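Local coordinates for protein transcriptional activator, putative (PDB 1RTW) that is of uncertain function but is a putative transcriptional activator of the all-helical TENA/THI-4/PQQC family, at residues Gly116-Glu128 against Glu183-Ser195. Sequence-based numbering, arbitrary orientation.
Sequences GSFLEGFTALYCE and EKERAREVFKEVS
Cys127 lays its sulfur over the centre of the Phe191 ring, SG 3.8 Å from the centroid and 11° off the ring normal, a sulfur-aromatic contact. Its SG stands anti to the backbone N (chi1 -176°), which carries the sulfur across to the ring and to Val194 CG1, 3.6 Å away. At the ring's edge sit Thr123 CG2 and Tyr126 CD2. The packing here is buried and apolar: Ala124 CB meets Val190 CG1 and Val194 CG2, and Thr123 OG1 comes within 3.3 Å of Ala187 CB while bonding back to Leu119 O at 2.7 Å. The backbones close in most at small Ala187, its CA 4.3 Å from that of Glu120.

One flank toward Ser117 turns polar. Glu120 lies as a knob among Glu183, Arg186, Ala187 and Val190; its OE1 takes Ser117 N at 2.8 Å, and its N donates back to Ser117 OG at 3.1 Å, a capping box. On the solvent side Arg186 trails off, poorly ordered.

Helices 118-142 and 181-201 thus pack roughly parallel, crossing at -32°, within the all-helical TENA/THI-4/PQQC fold, with helix 100-115 against Ala124 and Val190, helix 159-176 against Thr123 and Tyr126, and helix 2-8 against Tyr126 and Phe191.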
loop_
_atom_site.group_PDB
_atom_site.type_symbol
_atom_site.label_atom_id
_atom_site.label_comp_id
_atom_site.label_asym_id
_atom_site.label_seq_id
_atom_site.Cartn_x
_atom_site.Cartn_y
_atom_site.Cartn_z
ATOM N N GLY B 116 7.103 2.803 -4.923
ATOM C CA GLY B 116 8.526 2.863 -5.203
ATOM C C GLY B 116 9.344 2.085 -4.206
ATOM O O GLY B 116 8.802 1.497 -3.279
ATOM N N SER B 117 10.652 2.045 -4.428
ATOM C CA SER B 117 11.577 1.368 -3.520
ATOM C C SER B 117 11.783 2.301 -2.316
ATOM O O SER B 117 11.497 3.496 -2.405
ATOM C CB SER B 117 12.915 1.170 -4.222
ATOM O OG SER B 117 13.505 2.429 -4.501
ATOM N N PHE B 118 12.309 1.773 -1.213
ATOM C CA PHE B 118 12.540 2.604 -0.033
ATOM C C PHE B 118 13.527 3.727 -0.367
ATOM O O PHE B 118 13.336 4.878 0.042
ATOM C CB PHE B 118 13.068 1.767 1.137
ATOM C CG PHE B 118 13.263 2.556 2.404
ATOM C CD1 PHE B 118 12.177 3.125 3.054
ATOM C CD2 PHE B 118 14.531 2.737 2.945
ATOM C CE1 PHE B 118 12.343 3.856 4.208
ATOM C CE2 PHE B 118 14.708 3.471 4.109
ATOM C CZ PHE B 118 13.613 4.032 4.739
ATOM N N LEU B 119 14.535 3.381 -1.172
ATOM C CA LEU B 119 15.575 4.301 -1.608
ATOM C C LEU B 119 14.984 5.508 -2.336
ATOM O O LEU B 119 15.377 6.652 -2.097
ATOM C CB LEU B 119 16.564 3.565 -2.522
ATOM C CG LEU B 119 17.665 4.438 -3.140
ATOM C CD1 LEU B 119 18.629 4.924 -2.051
ATOM C CD2 LEU B 119 18.409 3.673 -4.237
ATOM N N GLU B 120 14.086 5.247 -3.276
ATOM C CA GLU B 120 13.431 6.326 -4.010
ATOM C C GLU B 120 12.642 7.206 -3.031
ATOM O O GLU B 120 12.689 8.440 -3.093
ATOM C CB GLU B 120 12.472 5.745 -5.041
ATOM C CG GLU B 120 13.133 5.001 -6.214
ATOM C CD GLU B 120 12.098 4.403 -7.165
ATOM O OE1 GLU B 120 11.447 3.394 -6.802
ATOM O OE2 GLU B 120 11.920 4.952 -8.274
ATOM N N GLY B 121 11.938 6.554 -2.111
ATOM C CA GLY B 121 11.153 7.272 -1.135
ATOM C C GLY B 121 12.010 8.155 -0.250
ATOM O O GLY B 121 11.722 9.339 -0.075
ATOM N N PHE B 122 13.074 7.579 0.298
ATOM C CA PHE B 122 13.969 8.324 1.167
ATOM C C PHE B 122 14.678 9.426 0.383
ATOM O O PHE B 122 14.946 10.496 0.922
ATOM C CB PHE B 122 14.975 7.392 1.853
ATOM C CG PHE B 122 15.443 7.903 3.188
ATOM C CD1 PHE B 122 14.671 7.714 4.321
ATOM C CD2 PHE B 122 16.622 8.626 3.303
ATOM C CE1 PHE B 122 15.060 8.242 5.548
ATOM C CE2 PHE B 122 17.019 9.155 4.526
ATOM C CZ PHE B 122 16.234 8.965 5.652
ATOM N N THR B 123 14.957 9.174 -0.895
ATOM C CA THR B 123 15.594 10.179 -1.735
ATOM C C THR B 123 14.627 11.356 -1.883
ATOM O O THR B 123 15.039 12.522 -1.804
ATOM C CB THR B 123 15.978 9.602 -3.136
ATOM O OG1 THR B 123 17.005 8.621 -2.976
ATOM C CG2 THR B 123 16.504 10.679 -4.054
ATOM N N ALA B 124 13.338 11.058 -2.055
ATOM C CA ALA B 124 12.333 12.120 -2.190
ATOM C C ALA B 124 12.252 12.941 -0.899
ATOM O O ALA B 124 12.104 14.169 -0.942
ATOM C CB ALA B 124 10.966 11.536 -2.527
ATOM N N LEU B 125 12.372 12.257 0.241
ATOM C CA LEU B 125 12.325 12.920 1.532
ATOM C C LEU B 125 13.474 13.921 1.637
ATOM O O LEU B 125 13.254 15.093 1.928
ATOM C CB LEU B 125 12.413 11.904 2.671
ATOM C CG LEU B 125 12.509 12.530 4.073
ATOM C CD1 LEU B 125 11.211 13.257 4.402
ATOM C CD2 LEU B 125 12.771 11.459 5.085
ATOM N N TYR B 126 14.690 13.452 1.368
ATOM C CA TYR B 126 15.879 14.298 1.422
ATOM C C TYR B 126 15.702 15.548 0.584
ATOM O O TYR B 126 15.898 16.661 1.065
ATOM C CB TYR B 126 17.118 13.541 0.915
ATOM C CG TYR B 126 18.366 14.402 0.858
ATOM C CD1 TYR B 126 18.813 15.082 1.988
ATOM C CD2 TYR B 126 19.075 14.563 -0.331
ATOM C CE1 TYR B 126 19.929 15.899 1.941
ATOM C CE2 TYR B 126 20.205 15.379 -0.393
ATOM C CZ TYR B 126 20.624 16.048 0.749
ATOM O OH TYR B 126 21.727 16.874 0.713
ATOM N N CYS B 127 15.352 15.342 -0.679
ATOM C CA CYS B 127 15.145 16.430 -1.619
ATOM C C CYS B 127 14.188 17.499 -1.084
ATOM O O CYS B 127 14.525 18.675 -1.051
ATOM C CB CYS B 127 14.637 15.857 -2.943
ATOM S SG CYS B 127 14.433 17.056 -4.261
ATOM N N GLU B 128 13.005 17.081 -0.651
ATOM C CA GLU B 128 11.995 17.988 -0.100
ATOM C C GLU B 128 12.472 18.792 1.119
ATOM O O GLU B 128 12.144 19.970 1.265
ATOM C CB GLU B 128 10.749 17.179 0.288
ATOM C CG GLU B 128 9.946 17.756 1.475
ATOM C CD GLU B 128 9.368 16.685 2.394
ATOM O OE1 GLU B 128 9.687 15.494 2.241
ATOM O OE2 GLU B 128 8.572 17.022 3.281
ATOM N N GLU B 183 19.180 0.912 -9.426
ATOM C CA GLU B 183 18.302 1.397 -8.379
ATOM C C GLU B 183 18.668 2.817 -7.968
ATOM O O GLU B 183 17.802 3.592 -7.560
ATOM C CB GLU B 183 18.327 0.436 -7.191
ATOM C CG GLU B 183 17.055 0.439 -6.346
ATOM C CD GLU B 183 15.784 0.161 -7.154
ATOM O OE1 GLU B 183 14.932 1.072 -7.259
ATOM O OE2 GLU B 183 15.625 -0.967 -7.665
ATOM N N LYS B 184 19.946 3.166 -8.094
ATOM C CA LYS B 184 20.380 4.516 -7.766
ATOM C C LYS B 184 19.802 5.474 -8.797
ATOM O O LYS B 184 19.356 6.565 -8.445
ATOM C CB LYS B 184 21.905 4.635 -7.748
ATOM C CG LYS B 184 22.544 4.282 -6.418
ATOM C CD LYS B 184 24.048 4.516 -6.436
ATOM C CE LYS B 184 24.678 4.033 -5.140
ATOM N NZ LYS B 184 26.134 4.334 -5.018
ATOM N N GLU B 185 19.788 5.053 -10.062
ATOM C CA GLU B 185 19.252 5.875 -11.149
ATOM C C GLU B 185 17.769 6.158 -10.960
ATOM O O GLU B 185 17.291 7.239 -11.301
ATOM C CB GLU B 185 19.484 5.216 -12.513
ATOM C CG GLU B 185 20.737 5.696 -13.246
ATOM C CD GLU B 185 20.704 7.180 -13.613
ATOM O OE1 GLU B 185 19.637 7.698 -14.016
ATOM O OE2 GLU B 185 21.765 7.828 -13.516
ATOM N N ARG B 186 17.044 5.171 -10.440
ATOM C CA ARG B 186 15.613 5.317 -10.181
ATOM C C ARG B 186 15.446 6.462 -9.182
ATOM O O ARG B 186 14.628 7.357 -9.382
ATOM C CB ARG B 186 15.042 4.024 -9.592
ATOM C CG ARG B 186 14.871 2.880 -10.584
ATOM C CD ARG B 186 13.419 2.741 -11.019
ATOM N NE ARG B 186 13.226 1.603 -11.914
ATOM C CZ ARG B 186 12.042 1.157 -12.328
ATOM N NH1 ARG B 186 10.922 1.749 -11.930
ATOM N NH2 ARG B 186 11.979 0.115 -13.148
ATOM N N ALA B 187 16.266 6.439 -8.136
ATOM C CA ALA B 187 16.241 7.471 -7.113
ATOM C C ALA B 187 16.682 8.801 -7.702
ATOM O O ALA B 187 16.115 9.835 -7.370
ATOM C CB ALA B 187 17.139 7.085 -5.950
ATOM N N ARG B 188 17.702 8.780 -8.561
ATOM C CA ARG B 188 18.171 10.017 -9.188
ATOM C C ARG B 188 17.007 10.682 -9.916
ATOM O O ARG B 188 16.826 11.901 -9.831
ATOM C CB ARG B 188 19.318 9.750 -10.173
ATOM C CG ARG B 188 20.607 9.264 -9.525
ATOM C CD ARG B 188 21.728 9.092 -10.555
ATOM N NE ARG B 188 22.784 8.183 -10.100
ATOM C CZ ARG B 188 23.818 8.538 -9.339
ATOM N NH1 ARG B 188 23.957 9.795 -8.940
ATOM N NH2 ARG B 188 24.704 7.626 -8.951
ATOM N N GLU B 189 16.207 9.867 -10.603
ATOM C CA GLU B 189 15.050 10.360 -11.340
ATOM C C GLU B 189 14.009 10.973 -10.406
ATOM O O GLU B 189 13.434 12.013 -10.712
ATOM C CB GLU B 189 14.404 9.239 -12.164
ATOM C CG GLU B 189 15.088 8.963 -13.504
ATOM C CD GLU B 189 15.136 10.192 -14.413
ATOM O OE1 GLU B 189 14.164 10.982 -14.427
ATOM O OE2 GLU B 189 16.157 10.370 -15.113
ATOM N N VAL B 190 13.755 10.314 -9.279
ATOM C CA VAL B 190 12.791 10.826 -8.322
ATOM C C VAL B 190 13.267 12.163 -7.760
ATOM O O VAL B 190 12.474 13.103 -7.647
ATOM C CB VAL B 190 12.491 9.796 -7.201
ATOM C CG1 VAL B 190 11.686 10.431 -6.091
ATOM C CG2 VAL B 190 11.697 8.632 -7.774
ATOM N N PHE B 191 14.565 12.268 -7.471
ATOM C CA PHE B 191 15.132 13.511 -6.938
ATOM C C PHE B 191 14.914 14.658 -7.932
ATOM O O PHE B 191 14.569 15.781 -7.545
ATOM C CB PHE B 191 16.631 13.348 -6.632
ATOM C CG PHE B 191 17.240 14.532 -5.909
ATOM C CD1 PHE B 191 17.675 15.658 -6.614
ATOM C CD2 PHE B 191 17.341 14.536 -4.519
ATOM C CE1 PHE B 191 18.195 16.770 -5.944
ATOM C CE2 PHE B 191 17.858 15.639 -3.838
ATOM C CZ PHE B 191 18.286 16.760 -4.552
ATOM N N LYS B 192 15.125 14.362 -9.213
ATOM C CA LYS B 192 14.939 15.337 -10.281
ATOM C C LYS B 192 13.485 15.793 -10.337
ATOM O O LYS B 192 13.200 16.991 -10.383
ATOM C CB LYS B 192 15.328 14.722 -11.628
ATOM C CG LYS B 192 15.009 15.587 -12.840
ATOM C CD LYS B 192 15.510 14.948 -14.130
ATOM C CE LYS B 192 17.027 14.805 -14.115
ATOM N NZ LYS B 192 17.531 14.048 -15.292
ATOM N N GLU B 193 12.573 14.830 -10.302
ATOM C CA GLU B 193 11.154 15.121 -10.370
ATOM C C GLU B 193 10.693 15.910 -9.143
ATOM O O GLU B 193 9.941 16.874 -9.284
ATOM C CB GLU B 193 10.364 13.815 -10.546
ATOM C CG GLU B 193 8.913 13.978 -10.991
ATOM C CD GLU B 193 8.746 14.544 -12.406
ATOM O OE1 GLU B 193 7.593 14.868 -12.774
ATOM O OE2 GLU B 193 9.747 14.649 -13.158
ATOM N N VAL B 194 11.172 15.538 -7.953
ATOM C CA VAL B 194 10.779 16.264 -6.746
ATOM C C VAL B 194 11.318 17.697 -6.814
ATOM O O VAL B 194 10.654 18.641 -6.368
ATOM C CB VAL B 194 11.234 15.547 -5.433
ATOM C CG1 VAL B 194 10.909 16.407 -4.200
ATOM C CG2 VAL B 194 10.532 14.214 -5.305
ATOM N N SER B 195 12.486 17.852 -7.438
ATOM C CA SER B 195 13.120 19.162 -7.607
ATOM C C SER B 195 12.239 20.095 -8.430
ATOM O O SER B 195 12.062 21.261 -8.079
ATOM C CB SER B 195 14.485 19.015 -8.287
ATOM O OG SER B 195 15.429 18.426 -7.416
#